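Local structure of H127A/Y244A mutant of alginate lyase AlyC3 in complex with dimannuronate (Psychromonas sp., 7C8F) at residues His75-Val80 against Gly241-Phe246; Val101-Pro106 against Asn118-Leu123; Asn112-Gln117 against Gln245-Met250. The protein probably cleaves alginate, as a lyase of family PL7, and is seen here as a double mutant with dimannuronate bound. All blocks are in the same frame, centred on the assembly; numbering follows the deposited sequence.

Contact 1: His75-Val80 against Gly241-Phe246; sequences HLRNEV and GVANQF. With BEM (beta-D-mannopyranuronic acid), chain D.
N78 and V242 are joined through both backbone groups, N78 N giving its hydrogen to V242 O at 2.8 Å and V242 N giving its own to N78 O at 2.9 Å. This is the hydrogen-bonded pair of an antiparallel strand pairing; R77 with A243 and E79 with G241 are the non-hydrogen-bonded pairs beside it. Before R77, where the first strand has not yet begun, N244 N still reaches L76 O at 3.0 Å, and H75 N closes the row on N244 O. On the face carrying R77 and A243, the guanidinium has the methyl of A243 against one face, near the rim, with A243 CB 3.4 Å from R77 NH2. E79 forms a salt bridge with it: R77 NE, 2.9 Å from E79 OE1, has that oxygen in the guanidinium plane but meets it from above the carboxylate plane, and R77 NH2 donates to OE2. A bend at chi3 (-37°) turns the head of R77 out to the sugar, where NH1 makes a long bond of 3.3 Å to O6A of the mannuronate of chain D. A water that accepts from R77 NH2 donates to the same oxygen and has a weak link to Q245 NE2. The arginine is thus probably held ready for the sugar carboxylate by E79, which has a second cationic partner in K239. On the other face V242 CG2 packs on N78 CB, and N78 ND2 donates to K70 O; N244 OD1 bonds S251 OG, and its ND2 donates to M71 O and N73 O. Within the large antiparallel sheet, strand 27-31 flanks 77-82, strand 119-129 flanks 242-245, and strands 67-72 and 250-264 of the second sheet pack against the V242 face.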
loop_
_atom_site.group_PDB
_atom_site.type_symbol
_atom_site.label_atom_id
_atom_site.label_comp_id
_atom_site.label_asym_id
_atom_site.label_seq_id
_atom_site.Cartn_x
_atom_site.Cartn_y
_atom_site.Cartn_z
ATOM N N HIS B 75 -24.967 -3.462 13.401
ATOM C CA HIS B 75 -23.838 -4.079 12.709
ATOM C C HIS B 75 -24.231 -5.189 11.744
ATOM O O HIS B 75 -23.346 -5.855 11.188
ATOM C CB HIS B 75 -22.749 -4.557 13.674
ATOM C CG HIS B 75 -22.344 -3.518 14.671
ATOM N ND1 HIS B 75 -22.471 -3.699 16.031
ATOM C CD2 HIS B 75 -21.838 -2.273 14.502
ATOM C CE1 HIS B 75 -22.047 -2.616 16.659
ATOM N NE2 HIS B 75 -21.657 -1.736 15.755
ATOM N N LEU B 76 -25.520 -5.424 11.532
ATOM C CA LEU B 76 -25.925 -6.385 10.520
ATOM C C LEU B 76 -26.139 -5.672 9.186
ATOM O O LEU B 76 -26.325 -4.452 9.125
ATOM C CB LEU B 76 -27.171 -7.164 10.956
ATOM C CG LEU B 76 -26.992 -8.074 12.181
ATOM C CD1 LEU B 76 -28.165 -9.045 12.331
ATOM C CD2 LEU B 76 -25.680 -8.848 12.102
ATOM N N ARG B 77 -26.078 -6.441 8.105
ATOM C CA ARG B 77 -26.073 -5.815 6.791
ATOM C C ARG B 77 -26.818 -6.672 5.784
ATOM O O ARG B 77 -27.091 -7.856 6.008
ATOM C CB ARG B 77 -24.646 -5.479 6.325
ATOM C CG ARG B 77 -23.602 -6.551 6.586
ATOM C CD ARG B 77 -22.191 -5.957 6.741
ATOM N NE ARG B 77 -21.942 -4.827 5.844
ATOM C CZ ARG B 77 -21.514 -3.633 6.244
ATOM N NH1 ARG B 77 -21.269 -3.409 7.529
ATOM N NH2 ARG B 77 -21.319 -2.661 5.359
ATOM N N ASN B 78 -27.128 -6.045 4.653
ATOM C CA ASN B 78 -27.857 -6.688 3.567
ATOM C C ASN B 78 -27.494 -5.911 2.301
ATOM O O ASN B 78 -28.034 -4.827 2.063
ATOM C CB ASN B 78 -29.350 -6.647 3.848
ATOM C CG ASN B 78 -30.172 -7.190 2.702
ATOM O OD1 ASN B 78 -29.636 -7.734 1.739
ATOM N ND2 ASN B 78 -31.496 -7.056 2.808
ATOM N N GLU B 79 -26.564 -6.449 1.518
ATOM C CA GLU B 79 -25.963 -5.669 0.452
ATOM C C GLU B 79 -25.689 -6.516 -0.774
ATOM O O GLU B 79 -25.284 -7.678 -0.666
ATOM C CB GLU B 79 -24.606 -5.085 0.890
ATOM C CG GLU B 79 -24.705 -4.052 2.005
ATOM C CD GLU B 79 -23.372 -3.785 2.669
ATOM O OE1 GLU B 79 -22.638 -4.754 2.987
ATOM O OE2 GLU B 79 -23.058 -2.596 2.867
ATOM N N VAL B 80 -25.890 -5.920 -1.941
ATOM C CA VAL B 80 -25.343 -6.455 -3.181
ATOM C C VAL B 80 -23.895 -5.991 -3.292
ATOM O O VAL B 80 -23.601 -4.798 -3.133
ATOM C CB VAL B 80 -26.176 -5.979 -4.381
ATOM C CG1 VAL B 80 -25.418 -6.153 -5.675
ATOM C CG2 VAL B 80 -27.512 -6.732 -4.447
ATOM N N GLY B 241 -27.045 -1.336 -0.491
ATOM C CA GLY B 241 -28.108 -1.996 0.251
ATOM C C GLY B 241 -28.324 -1.269 1.557
ATOM O O GLY B 241 -28.476 -0.040 1.545
ATOM N N VAL B 242 -28.299 -1.982 2.686
ATOM C CA VAL B 242 -28.318 -1.353 4.007
ATOM C C VAL B 242 -27.296 -2.023 4.905
ATOM O O VAL B 242 -27.071 -3.235 4.823
ATOM C CB VAL B 242 -29.704 -1.399 4.689
ATOM C CG1 VAL B 242 -30.695 -0.558 3.938
ATOM C CG2 VAL B 242 -30.188 -2.837 4.806
ATOM N N ALA B 243 -26.667 -1.217 5.753
ATOM C CA ALA B 243 -25.814 -1.694 6.829
ATOM C C ALA B 243 -26.113 -0.806 8.024
ATOM O O ALA B 243 -26.148 0.420 7.887
ATOM C CB ALA B 243 -24.330 -1.620 6.448
ATOM N N ASN B 244 -26.353 -1.413 9.186
ATOM C CA ASN B 244 -26.902 -0.698 10.335
ATOM C C ASN B 244 -25.793 -0.252 11.267
ATOM O O ASN B 244 -25.003 -1.077 11.744
ATOM C CB ASN B 244 -27.860 -1.589 11.122
ATOM C CG ASN B 244 -29.091 -1.952 10.342
ATOM O OD1 ASN B 244 -29.416 -1.328 9.334
ATOM N ND2 ASN B 244 -29.804 -2.972 10.816
ATOM N N GLN B 245 -25.746 1.054 11.535
ATOM C CA GLN B 245 -24.959 1.588 12.637
ATOM C C GLN B 245 -25.906 2.269 13.622
ATOM O O GLN B 245 -25.816 3.479 13.873
ATOM C CB GLN B 245 -23.855 2.519 12.119
ATOM C CG GLN B 245 -22.768 1.786 11.298
ATOM C CD GLN B 245 -23.026 1.781 9.783
ATOM O OE1 GLN B 245 -23.683 2.674 9.245
ATOM N NE2 GLN B 245 -22.493 0.771 9.091
ATOM N N PHE B 246 -26.849 1.489 14.150
ATOM C CA PHE B 246 -27.814 1.929 15.150
ATOM C C PHE B 246 -28.374 0.658 15.773
ATOM O O PHE B 246 -28.259 -0.426 15.192
ATOM C CB PHE B 246 -28.928 2.783 14.532
ATOM C CG PHE B 246 -29.846 2.019 13.624
ATOM C CD1 PHE B 246 -29.492 1.765 12.309
ATOM C CD2 PHE B 246 -31.073 1.546 14.084
ATOM C CE1 PHE B 246 -30.333 1.067 11.475
ATOM C CE2 PHE B 246 -31.918 0.837 13.249
ATOM C CZ PHE B 246 -31.548 0.593 11.943
HETATM C C1 BEM D . -15.892 -4.679 7.864
HETATM C C2 BEM D . -14.637 -4.031 8.421
HETATM O O2 BEM D . -13.869 -3.478 7.368
HETATM C C3 BEM D . -15.004 -2.980 9.436
HETATM O O3 BEM D . -13.869 -2.286 9.850
HETATM C C4 BEM D . -16.045 -2.012 8.893
HETATM O O4 BEM D . -16.571 -1.275 9.992
HETATM C C5 BEM D . -17.187 -2.770 8.257
HETATM O O5 BEM D . -16.761 -3.730 7.321
HETATM C C6 BEM D . -17.987 -1.764 7.529
HETATM O O6B BEM D . -17.800 -1.634 6.320
HETATM O O6A BEM D . -18.919 -1.236 8.111
HETATM O O1 BEM D . -15.584 -5.550 6.792
HETATM O O HOH W 1 -20.828 0.116 6.572
#

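Contact 2: Val101-Pro106 against Asn118-Leu123; sequences VEIIDP and NEITFL
I103 reaches across the interior to both F122 and I120, using a different branch for each. From its CB, which points at the opposite strand, the side chain divides. CG2, beside the carbonyl carbon, meets the tip methyl of I120, CD1, at 4.1 Å, the two side chains lying alongside and pointing opposite ways. CG1 lies beside the backbone N (chi1 -52°) and serves as the link to the end of the longer arm; a second turn, at chi2, leaves CD1 at the phenyl group of F122. There CD1 is 3.8 Å from F122 CD1 and makes an off-centre CH-pi contact, 4.2 Å from the ring centroid and 29° from the ring normal. V101, two residues earlier on the same face of its strand, comes to the same side of the ring, farther along, by CD2 and CE2: its CG1 is 3.9 Å from F122 CD2, and CG2 approaches the same two atoms at similar range, so both methyls take part. At the far end of the contact P106, the first residue of helix 106-109, lays its CB 4.2 Å from I120 CD1, which thereby touches I103 and the proline alike. All of these contacts are apolar. F122 is further boxed in by F205, edge-to-face, and by F158, while F255 and A253 of strand 250-264 lie against V101 and I103. The two strands run nearly antiparallel, yet their axes stay 9.8 Å from each other, the spacing of facing sheets and not of neighbours in one sheet. Interlocked aliphatic and aromatic side chains between two antiparallel sheets are what is expected in the core of a concanavalin-like beta-sandwich, the jelly-roll fold of PL7 alginate lyases.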
loop_
_atom_site.group_PDB
_atom_site.type_symbol
_atom_site.label_atom_id
_atom_site.label_comp_id
_atom_site.label_asym_id
_atom_site.label_seq_id
_atom_site.Cartn_x
_atom_site.Cartn_y
_atom_site.Cartn_z
ATOM N N VAL B 101 -32.317 6.268 -4.484
ATOM C CA VAL B 101 -32.672 5.708 -3.222
ATOM C C VAL B 101 -33.554 6.566 -2.330
ATOM O O VAL B 101 -33.433 7.747 -2.302
ATOM C CB VAL B 101 -31.370 5.531 -2.404
ATOM C CG1 VAL B 101 -31.616 4.738 -1.149
ATOM C CG2 VAL B 101 -30.291 4.889 -3.226
ATOM N N GLU B 102 -34.412 5.889 -1.591
ATOM C CA GLU B 102 -35.247 6.463 -0.565
ATOM C C GLU B 102 -35.093 5.639 0.705
ATOM O O GLU B 102 -35.277 4.481 0.692
ATOM C CB GLU B 102 -36.714 6.484 -0.973
ATOM C CG GLU B 102 -37.611 7.141 0.057
ATOM C CD GLU B 102 -39.062 7.197 -0.372
ATOM O OE1 GLU B 102 -39.375 6.827 -1.484
ATOM O OE2 GLU B 102 -39.866 7.606 0.442
ATOM N N ILE B 103 -34.742 6.276 1.795
ATOM C CA ILE B 103 -34.655 5.612 3.089
ATOM C C ILE B 103 -35.999 5.776 3.787
ATOM O O ILE B 103 -36.513 6.897 3.915
ATOM C CB ILE B 103 -33.513 6.205 3.936
ATOM C CG1 ILE B 103 -32.198 6.207 3.141
ATOM C CG2 ILE B 103 -33.361 5.433 5.245
ATOM C CD1 ILE B 103 -31.694 4.825 2.779
ATOM N N ILE B 104 -36.574 4.664 4.232
ATOM C CA ILE B 104 -37.947 4.640 4.726
ATOM C C ILE B 104 -37.947 4.813 6.236
ATOM O O ILE B 104 -37.379 3.991 6.962
ATOM C CB ILE B 104 -38.648 3.335 4.331
ATOM C CG1 ILE B 104 -38.575 3.132 2.820
ATOM C CG2 ILE B 104 -40.100 3.372 4.796
ATOM C CD1 ILE B 104 -39.230 4.246 2.027
ATOM N N ASP B 105 -38.626 5.873 6.713
ATOM C CA ASP B 105 -38.844 6.139 8.133
ATOM C C ASP B 105 -37.590 5.920 8.963
ATOM O O ASP B 105 -37.622 5.164 9.943
ATOM C CB ASP B 105 -39.964 5.253 8.677
ATOM C CG ASP B 105 -41.324 5.659 8.156
ATOM O OD1 ASP B 105 -41.576 6.870 8.044
ATOM O OD2 ASP B 105 -42.142 4.752 7.867
ATOM N N PRO B 106 -36.471 6.571 8.620
ATOM C CA PRO B 106 -35.234 6.338 9.380
ATOM C C PRO B 106 -35.292 6.839 10.815
ATOM O O PRO B 106 -34.664 6.243 11.696
ATOM C CB PRO B 106 -34.158 7.059 8.554
ATOM C CG PRO B 106 -34.899 8.071 7.759
ATOM C CD PRO B 106 -36.264 7.485 7.486
ATOM N N ASN B 118 -25.641 6.199 14.990
ATOM C CA ASN B 118 -26.976 6.407 14.432
ATOM C C ASN B 118 -26.916 6.770 12.945
ATOM O O ASN B 118 -27.352 7.837 12.509
ATOM C CB ASN B 118 -27.787 7.412 15.260
ATOM C CG ASN B 118 -28.462 6.753 16.449
ATOM O OD1 ASN B 118 -28.360 5.539 16.629
ATOM N ND2 ASN B 118 -29.149 7.540 17.261
ATOM N N GLU B 119 -26.370 5.824 12.163
ATOM C CA GLU B 119 -26.257 5.936 10.712
ATOM C C GLU B 119 -26.821 4.683 10.056
ATOM O O GLU B 119 -26.798 3.593 10.639
ATOM C CB GLU B 119 -24.775 6.097 10.270
ATOM C CG GLU B 119 -24.159 7.415 10.727
ATOM C CD GLU B 119 -22.658 7.467 10.615
ATOM O OE1 GLU B 119 -22.044 6.541 10.034
ATOM O OE2 GLU B 119 -22.079 8.452 11.119
ATOM N N ILE B 120 -27.341 4.850 8.839
ATOM C CA ILE B 120 -27.622 3.747 7.920
ATOM C C ILE B 120 -26.742 3.964 6.700
ATOM O O ILE B 120 -26.850 5.001 6.037
ATOM C CB ILE B 120 -29.104 3.699 7.502
ATOM C CG1 ILE B 120 -29.991 3.382 8.708
ATOM C CG2 ILE B 120 -29.302 2.642 6.375
ATOM C CD1 ILE B 120 -31.453 3.801 8.523
ATOM N N THR B 121 -25.885 2.988 6.391
ATOM C CA THR B 121 -25.018 3.061 5.221
ATOM C C THR B 121 -25.697 2.323 4.089
ATOM O O THR B 121 -26.092 1.171 4.264
ATOM C CB THR B 121 -23.674 2.400 5.520
ATOM O OG1 THR B 121 -23.044 3.104 6.596
ATOM C CG2 THR B 121 -22.761 2.394 4.278
ATOM N N PHE B 122 -25.853 2.980 2.939
ATOM C CA PHE B 122 -26.556 2.363 1.820
ATOM C C PHE B 122 -25.773 2.315 0.511
ATOM O O PHE B 122 -26.198 1.609 -0.411
ATOM C CB PHE B 122 -27.962 2.977 1.628
ATOM C CG PHE B 122 -27.955 4.451 1.359
ATOM C CD1 PHE B 122 -27.983 5.369 2.406
ATOM C CD2 PHE B 122 -27.923 4.917 0.061
ATOM C CE1 PHE B 122 -27.965 6.741 2.158
ATOM C CE2 PHE B 122 -27.916 6.278 -0.203
ATOM C CZ PHE B 122 -27.935 7.201 0.854
ATOM N N LEU B 123 -24.641 3.009 0.406
ATOM C CA LEU B 123 -23.714 2.827 -0.704
ATOM C C LEU B 123 -22.314 2.842 -0.132
ATOM O O LEU B 123 -22.038 3.602 0.803
ATOM C CB LEU B 123 -23.825 3.943 -1.746
ATOM C CG LEU B 123 -25.220 4.158 -2.344
ATOM C CD1 LEU B 123 -25.304 5.495 -3.057
ATOM C CD2 LEU B 123 -25.572 3.028 -3.311
#

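Contact 3: Asn112-Gln117 against Gln245-Met250. With BEM (beta-D-mannopyranuronic acid), chain C.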
loop_
_atom_site.group_PDB
_atom_site.type_symbol
_atom_site.label_atom_id
_atom_site.label_comp_id
_atom_site.label_asym_id
_atom_site.label_seq_id
_atom_site.Cartn_x
_atom_site.Cartn_y
_atom_site.Cartn_z
ATOM N N ASN B 112 -35.382 3.424 19.331
ATOM C CA ASN B 112 -34.872 2.792 20.501
ATOM C C ASN B 112 -33.384 2.616 20.500
ATOM O O ASN B 112 -32.884 1.836 21.240
ATOM C CB ASN B 112 -35.541 1.437 20.633
ATOM C CG ASN B 112 -36.916 1.509 21.264
ATOM O OD1 ASN B 112 -37.791 0.775 20.892
ATOM N ND2 ASN B 112 -37.067 2.323 22.251
ATOM N N SER B 113 -32.673 3.345 19.649
ATOM C CA SER B 113 -31.235 3.205 19.621
ATOM C C SER B 113 -30.480 4.003 20.633
ATOM O O SER B 113 -30.791 5.109 20.912
ATOM C CB SER B 113 -30.691 3.633 18.230
ATOM O OG SER B 113 -29.306 3.531 18.162
ATOM N N ASN B 114 -29.457 3.412 21.163
ATOM C CA ASN B 114 -28.514 4.131 22.005
ATOM C C ASN B 114 -27.128 4.190 21.375
ATOM O O ASN B 114 -26.137 4.410 22.077
ATOM C CB ASN B 114 -28.465 3.541 23.415
ATOM C CG ASN B 114 -27.817 2.173 23.456
ATOM O OD1 ASN B 114 -27.700 1.495 22.436
ATOM N ND2 ASN B 114 -27.397 1.759 24.646
ATOM N N SER B 115 -27.044 3.987 20.062
ATOM C CA SER B 115 -25.776 4.119 19.362
ATOM C C SER B 115 -25.335 5.575 19.360
ATOM O O SER B 115 -26.157 6.487 19.235
ATOM C CB SER B 115 -25.929 3.640 17.915
ATOM O OG SER B 115 -24.743 3.881 17.171
ATOM N N LYS B 116 -24.024 5.788 19.497
ATOM C CA LYS B 116 -23.460 7.118 19.322
ATOM C C LYS B 116 -23.364 7.508 17.852
ATOM O O LYS B 116 -23.215 8.696 17.545
ATOM C CB LYS B 116 -22.071 7.193 19.963
ATOM C CG LYS B 116 -22.047 6.854 21.450
ATOM C CD LYS B 116 -20.629 6.913 22.009
ATOM C CE LYS B 116 -20.109 8.346 22.106
ATOM N NZ LYS B 116 -20.610 9.059 23.320
ATOM N N GLN B 117 -23.471 6.540 16.944
ATOM C CA GLN B 117 -23.320 6.785 15.516
ATOM C C GLN B 117 -24.656 7.083 14.838
ATOM O O GLN B 117 -24.810 8.117 14.176
ATOM C CB GLN B 117 -22.657 5.560 14.878
ATOM C CG GLN B 117 -22.121 5.797 13.495
ATOM C CD GLN B 117 -21.191 4.694 13.060
ATOM O OE1 GLN B 117 -20.888 3.780 13.828
ATOM N NE2 GLN B 117 -20.732 4.768 11.819
ATOM N N GLN B 245 -25.746 1.054 11.535
ATOM C CA GLN B 245 -24.959 1.588 12.637
ATOM C C GLN B 245 -25.906 2.269 13.622
ATOM O O GLN B 245 -25.816 3.479 13.873
ATOM C CB GLN B 245 -23.855 2.519 12.119
ATOM C CG GLN B 245 -22.768 1.786 11.298
ATOM C CD GLN B 245 -23.026 1.781 9.783
ATOM O OE1 GLN B 245 -23.683 2.674 9.245
ATOM N NE2 GLN B 245 -22.493 0.771 9.091
ATOM N N PHE B 246 -26.849 1.489 14.150
ATOM C CA PHE B 246 -27.814 1.929 15.150
ATOM C C PHE B 246 -28.374 0.658 15.773
ATOM O O PHE B 246 -28.259 -0.426 15.192
ATOM C CB PHE B 246 -28.928 2.783 14.532
ATOM C CG PHE B 246 -29.846 2.019 13.624
ATOM C CD1 PHE B 246 -29.492 1.765 12.309
ATOM C CD2 PHE B 246 -31.073 1.546 14.084
ATOM C CE1 PHE B 246 -30.333 1.067 11.475
ATOM C CE2 PHE B 246 -31.918 0.837 13.249
ATOM C CZ PHE B 246 -31.548 0.593 11.943
ATOM N N THR B 247 -28.959 0.788 16.963
ATOM C CA THR B 247 -29.394 -0.385 17.711
ATOM C C THR B 247 -30.912 -0.508 17.759
ATOM O O THR B 247 -31.654 0.466 17.612
ATOM C CB THR B 247 -28.826 -0.417 19.141
ATOM O OG1 THR B 247 -29.580 0.464 19.988
ATOM C CG2 THR B 247 -27.352 -0.022 19.161
ATOM N N ASN B 248 -31.360 -1.753 17.951
ATOM C CA ASN B 248 -32.735 -2.065 18.358
ATOM C C ASN B 248 -33.781 -1.672 17.318
ATOM O O ASN B 248 -34.927 -1.380 17.669
ATOM C CB ASN B 248 -33.077 -1.458 19.725
ATOM C CG ASN B 248 -32.163 -1.950 20.827
ATOM O OD1 ASN B 248 -31.466 -1.166 21.468
ATOM N ND2 ASN B 248 -32.165 -3.259 21.057
ATOM N N GLY B 249 -33.429 -1.678 16.031
ATOM C CA GLY B 249 -34.370 -1.283 15.005
ATOM C C GLY B 249 -34.078 -1.911 13.655
ATOM O O GLY B 249 -33.078 -2.611 13.471
ATOM N N MET B 250 -34.959 -1.632 12.700
ATOM C CA MET B 250 -34.840 -2.167 11.349
ATOM C C MET B 250 -34.738 -1.033 10.340
ATOM O O MET B 250 -35.539 -0.092 10.365
ATOM C CB MET B 250 -36.012 -3.072 10.971
ATOM C CG MET B 250 -35.749 -3.788 9.650
ATOM S SD MET B 250 -37.081 -4.847 9.096
ATOM C CE MET B 250 -36.994 -6.164 10.308
HETATM C C1 BEM C . -16.883 0.033 9.548
HETATM C C2 BEM C . -17.876 0.689 10.503
HETATM O O2 BEM C . -17.383 0.628 11.833
HETATM C C3 BEM C . -18.005 2.151 10.150
HETATM O O3 BEM C . -18.742 2.826 11.115
HETATM C C4 BEM C . -16.656 2.751 10.331
HETATM O O4 BEM C . -16.700 4.147 10.315
HETATM C C5 BEM C . -15.778 2.159 9.289
HETATM O O5 BEM C . -15.705 0.788 9.585
HETATM C C6 BEM C . -14.439 2.773 9.359
HETATM O O6B BEM C . -13.568 2.224 9.990
HETATM O O6A BEM C . -14.259 3.677 8.596
HETATM O O HOH W 2 -34.163 1.731 17.357
HETATM O O HOH W 3 -37.113 0.156 17.647
#
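N112 and N248 meet through their beta carbons, N112 CB lying 3.9 Å from N248 CB. Water adds to this: one molecule accepts from N112 N and lies within hydrogen-bonding range of T247 O, and a second lies by N248 O and, more loosely, N112 OD1. S113 comes next, with a hydroxyl that has three partners. Its OG, anti to the backbone N, receives T247 N at 3.0 Å in an almost straight bond of 177°. The same oxygen accepts S115 N, closing an ST turn, and is also hydrogen-bonded to N118 OD1. N114 returns the link with T247: N114 N donates to T247 OG1 at 3.2 Å. The hydroxyl of T247 lies between its own backbone N and carbonyl carbon, which directs it at the backbone N-H of N114 and leaves CG2 to pack against N114 OD1 and the S115 backbone. S115 makes the second ST turn, its OG accepting Q117 N at 3.0 Å, and rests its CB on F246 CA, 3.8 Å away. Q117 then carries the contact to the sugar. Its extended chain crosses Q245 obliquely, Q117 CD lying 3.6 Å from Q245 CB, with the two amide planes 27° apart. Q117 NE2 donates to O3 of the mannuronate of chain C at 2.9 Å, nearly straight at 169°, and also to E119 OE1, a second bond that probably steadies the amide for the sugar. Q245 OE1 is in turn hydrogen-bonded to T121 OG1. Both segments are largely loop: 112-117 leads from helix 106-109 into strand 119-129, while the chain at 245-250 joins strand 242-245 to strand 250-264, with F246 tucked against I120 and M110 beneath them.

In the fold
Along the chain the segments come in the order 75-80, 101-106, 112-117, 118-123, 241-246, 245-250, so contact 2 is nested within the loop closed by contact 1, while contacts 2 and 3 interleave. The centres of contact 1 and contact 2 are about 9 Å apart; that of contact 3 lies about 12 Å from the first and about 13 Å from the second. Strand 242-245 ties them together: it pairs with 77-82 in contact 1, neighbours 119-129 of contact 2, and runs on into the loop of contact 3. R77 from the sheet and Q117 from the loop at its edge thus reach the same bound disaccharide, and contact 2 packs that sheet onto strand 93-103 of the opposing one.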